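Local atomic coordinates of Cif-like 1 (Burkholderia cenocepacia, PDB entry 7JQY), a protein that probably hydrolyses epoxides, as a Cif-like member of the alpha/beta hydrolase family. Residues B[137-147]-B[246-255]. The protein carries 1 engineered substitution. Numbering follows the deposited sequence.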
loop_
_atom_site.group_PDB
_atom_site.type_symbol
_atom_site.label_atom_id
_atom_site.label_comp_id
_atom_site.label_asym_id
_atom_site.label_seq_id
_atom_site.Cartn_x
_atom_site.Cartn_y
_atom_site.Cartn_z
ATOM N N PRO B 137 -5.571 34.667 37.672
ATOM C CA PRO B 137 -5.995 33.939 38.883
ATOM C C PRO B 137 -7.356 34.351 39.422
ATOM O O PRO B 137 -8.062 33.512 39.998
ATOM C CB PRO B 137 -4.880 34.254 39.892
ATOM C CG PRO B 137 -3.772 34.903 39.103
ATOM C CD PRO B 137 -4.397 35.524 37.910
ATOM N N THR B 138 -7.742 35.622 39.285
ATOM C CA THR B 138 -9.051 36.043 39.778
ATOM C C THR B 138 -10.181 35.353 39.025
ATOM O O THR B 138 -11.285 35.202 39.562
ATOM C CB THR B 138 -9.186 37.566 39.712
ATOM O OG1 THR B 138 -9.137 38.001 38.350
ATOM C CG2 THR B 138 -8.052 38.233 40.499
ATOM N N GLU B 139 -9.929 34.942 37.781
ATOM C CA GLU B 139 -10.952 34.369 36.917
ATOM C C GLU B 139 -11.162 32.872 37.118
ATOM O O GLU B 139 -12.129 32.326 36.577
ATOM C CB GLU B 139 -10.608 34.646 35.446
ATOM C CG GLU B 139 -10.530 36.128 35.131
ATOM C CD GLU B 139 -10.196 36.418 33.682
ATOM O OE1 GLU B 139 -10.478 35.557 32.817
ATOM O OE2 GLU B 139 -9.656 37.518 33.409
ATOM N N ILE B 140 -10.313 32.198 37.886
ATOM C CA ILE B 140 -10.452 30.768 38.150
ATOM C C ILE B 140 -10.955 30.610 39.578
ATOM O O ILE B 140 -10.215 30.857 40.537
ATOM C CB ILE B 140 -9.130 30.016 37.946
ATOM C CG1 ILE B 140 -8.633 30.159 36.506
ATOM C CG2 ILE B 140 -9.275 28.549 38.333
ATOM C CD1 ILE B 140 -9.669 29.802 35.455
ATOM N N VAL B 141 -12.213 30.191 39.721
ATOM C CA VAL B 141 -12.785 29.964 41.047
ATOM C C VAL B 141 -12.100 28.783 41.724
ATOM O O VAL B 141 -11.581 28.893 42.839
ATOM C CB VAL B 141 -14.304 29.749 40.942
ATOM C CG1 VAL B 141 -14.920 29.574 42.317
ATOM C CG2 VAL B 141 -14.943 30.900 40.219
ATOM N N LYS B 142 -12.093 27.632 41.052
ATOM C CA LYS B 142 -11.453 26.422 41.548
ATOM C C LYS B 142 -10.798 25.708 40.375
ATOM O O LYS B 142 -11.240 25.831 39.227
ATOM C CB LYS B 142 -12.452 25.489 42.248
ATOM C CG LYS B 142 -12.922 25.984 43.605
ATOM C CD LYS B 142 -14.053 25.127 44.141
ATOM C CE LYS B 142 -14.572 25.668 45.460
ATOM N NZ LYS B 142 -15.895 25.084 45.820
ATOM N N LEU B 143 -9.739 24.962 40.673
ATOM C CA LEU B 143 -8.942 24.282 39.661
ATOM C C LEU B 143 -8.708 22.840 40.093
ATOM O O LEU B 143 -8.305 22.592 41.235
ATOM C CB LEU B 143 -7.607 25.007 39.454
ATOM C CG LEU B 143 -6.564 24.324 38.579
ATOM C CD1 LEU B 143 -7.024 24.307 37.128
ATOM C CD2 LEU B 143 -5.212 25.010 38.726
ATOM N N ALA B 144 -8.997 21.893 39.198
ATOM C CA ALA B 144 -8.788 20.468 39.448
ATOM C C ALA B 144 -7.743 19.938 38.478
ATOM O O ALA B 144 -7.865 20.132 37.262
ATOM C CB ALA B 144 -10.086 19.673 39.318
ATOM N N MET B 145 -6.728 19.261 39.014
ATOM C CA MET B 145 -5.570 18.829 38.239
ATOM C C MET B 145 -5.484 17.308 38.252
ATOM O O MET B 145 -5.346 16.701 39.321
ATOM C CB MET B 145 -4.295 19.455 38.810
ATOM C CG MET B 145 -4.331 20.990 38.804
ATOM S SD MET B 145 -2.803 21.742 39.399
ATOM C CE MET B 145 -1.984 22.067 37.841
ATOM N N LEU B 146 -5.516 16.693 37.066
ATOM C CA LEU B 146 -5.648 15.244 36.944
ATOM C C LEU B 146 -4.441 14.622 36.253
ATOM O O LEU B 146 -3.973 15.125 35.225
ATOM C CB LEU B 146 -6.908 14.860 36.157
ATOM C CG LEU B 146 -8.287 15.429 36.503
ATOM C CD1 LEU B 146 -9.361 14.657 35.729
ATOM C CD2 LEU B 146 -8.564 15.383 37.989
ATOM N N ASP B 147 -3.956 13.522 36.831
ATOM C CA ASP B 147 -3.204 12.471 36.146
ATOM C C ASP B 147 -1.744 12.774 35.814
ATOM O O ASP B 147 -0.905 11.868 35.890
ATOM C CB ASP B 147 -3.948 12.073 34.861
ATOM C CG ASP B 147 -5.303 11.452 35.154
ATOM O OD1 ASP B 147 -5.422 10.769 36.187
ATOM O OD2 ASP B 147 -6.259 11.654 34.367
ATOM N N LEU B 246 -0.661 29.581 43.384
ATOM C CA LEU B 246 -2.036 29.899 43.046
ATOM C C LEU B 246 -2.854 30.099 44.319
ATOM O O LEU B 246 -2.670 29.370 45.299
ATOM C CB LEU B 246 -2.659 28.799 42.184
ATOM C CG LEU B 246 -1.999 28.536 40.826
ATOM C CD1 LEU B 246 -2.567 27.272 40.197
ATOM C CD2 LEU B 246 -2.156 29.728 39.894
ATOM N N PRO B 247 -3.750 31.090 44.339
ATOM C CA PRO B 247 -4.527 31.376 45.554
ATOM C C PRO B 247 -5.840 30.615 45.663
ATOM O O PRO B 247 -6.356 30.432 46.769
ATOM C CB PRO B 247 -4.783 32.881 45.439
ATOM C CG PRO B 247 -4.863 33.116 43.950
ATOM C CD PRO B 247 -3.955 32.108 43.289
ATOM N N MET B 248 -6.422 30.214 44.534
ATOM C CA MET B 248 -7.714 29.547 44.568
ATOM C C MET B 248 -7.558 28.099 45.027
ATOM O O MET B 248 -6.490 27.504 44.877
ATOM C CB MET B 248 -8.378 29.622 43.190
ATOM C CG MET B 248 -7.838 28.631 42.176
ATOM S SD MET B 248 -6.209 29.098 41.543
ATOM C CE MET B 248 -6.584 30.684 40.807
ATOM N N PRO B 249 -8.625 27.497 45.558
ATOM C CA PRO B 249 -8.547 26.085 45.959
ATOM C C PRO B 249 -8.244 25.178 44.773
ATOM O O PRO B 249 -8.759 25.369 43.667
ATOM C CB PRO B 249 -9.937 25.799 46.541
ATOM C CG PRO B 249 -10.475 27.129 46.926
ATOM C CD PRO B 249 -9.914 28.106 45.932
ATOM N N VAL B 250 -7.402 24.180 45.024
ATOM C CA VAL B 250 -6.918 23.270 43.997
ATOM C C VAL B 250 -7.127 21.841 44.467
ATOM O O VAL B 250 -6.892 21.523 45.639
ATOM C CB VAL B 250 -5.431 23.518 43.674
ATOM C CG1 VAL B 250 -4.910 22.458 42.711
ATOM C CG2 VAL B 250 -5.243 24.924 43.114
ATOM N N LEU B 251 -7.598 20.990 43.557
ATOM C CA LEU B 251 -7.789 19.564 43.793
ATOM C C LEU B 251 -6.874 18.793 42.855
ATOM O O LEU B 251 -6.801 19.118 41.663
ATOM C CB LEU B 251 -9.250 19.158 43.573
ATOM C CG LEU B 251 -9.593 17.664 43.556
ATOM C CD1 LEU B 251 -9.477 17.060 44.941
ATOM C CD2 LEU B 251 -10.995 17.435 42.982
ATOM N N ALA B 252 -6.153 17.806 43.397
ATOM C CA ALA B 252 -5.228 16.972 42.635
ATOM C C ALA B 252 -5.671 15.515 42.718
ATOM O O ALA B 252 -5.881 14.991 43.819
ATOM C CB ALA B 252 -3.793 17.116 43.156
ATOM N N LEU B 253 -5.801 14.857 41.559
ATOM C CA LEU B 253 -6.279 13.477 41.488
ATOM C C LEU B 253 -5.453 12.662 40.503
ATOM O O LEU B 253 -5.030 13.174 39.465
ATOM C CB LEU B 253 -7.749 13.412 41.068
ATOM C CG LEU B 253 -8.773 14.173 41.900
ATOM C CD1 LEU B 253 -10.116 14.206 41.168
ATOM C CD2 LEU B 253 -8.923 13.543 43.268
ATOM N N ALA B 254 -5.246 11.381 40.824
ATOM C CA ALA B 254 -4.554 10.458 39.930
ATOM C C ALA B 254 -4.826 9.030 40.378
ATOM O O ALA B 254 -5.272 8.786 41.501
ATOM C CB ALA B 254 -3.047 10.738 39.881
ATOM N N GLY B 255 -4.593 8.085 39.467
ATOM C CA GLY B 255 -4.817 6.687 39.787
ATOM C C GLY B 255 -3.643 6.077 40.534
ATOM O O GLY B 255 -2.486 6.443 40.331
HETATM O O HOH W 1 -4.260 8.618 36.828
#
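Two neighbouring parallel strands of the alpha/beta hydrolase sheet, 142-146 and 250-255, meet here, L143 beside V250 and L146 beside L253. Five backbone hydrogen bonds join them, from L143 N to P249 O (3.2 Å) up to D147 N to L253 O (2.9 Å). M145 uses both its backbone groups, its N giving the shortest bond, 2.7 Å to L251 O, and its O accepting from L253 N. On the face covered by helix 291-303, L146 and L253 run alongside each other in the same direction, with L146 CD2 3.7 Å from L253 CD1. On the other face, toward helix 124-135, L143 CD2 meets L246 CD1 at 3.8 Å, the two leucines set nearly perpendicular, and M145 SD rests on V250 CG1. The mostly helical connection between the segments, with no strand, is where alpha/beta hydrolases of this kind usually carry the cap. Before V250, M248 bends at chi2 and chi3 (-75° and -60°), which folds CE back to I140 CB at 3.9 Å. Next to D147, a water bridges its OD1 and G255 N, 2.7 Å from the latter, while R122 forms a salt bridge with D147 OD2.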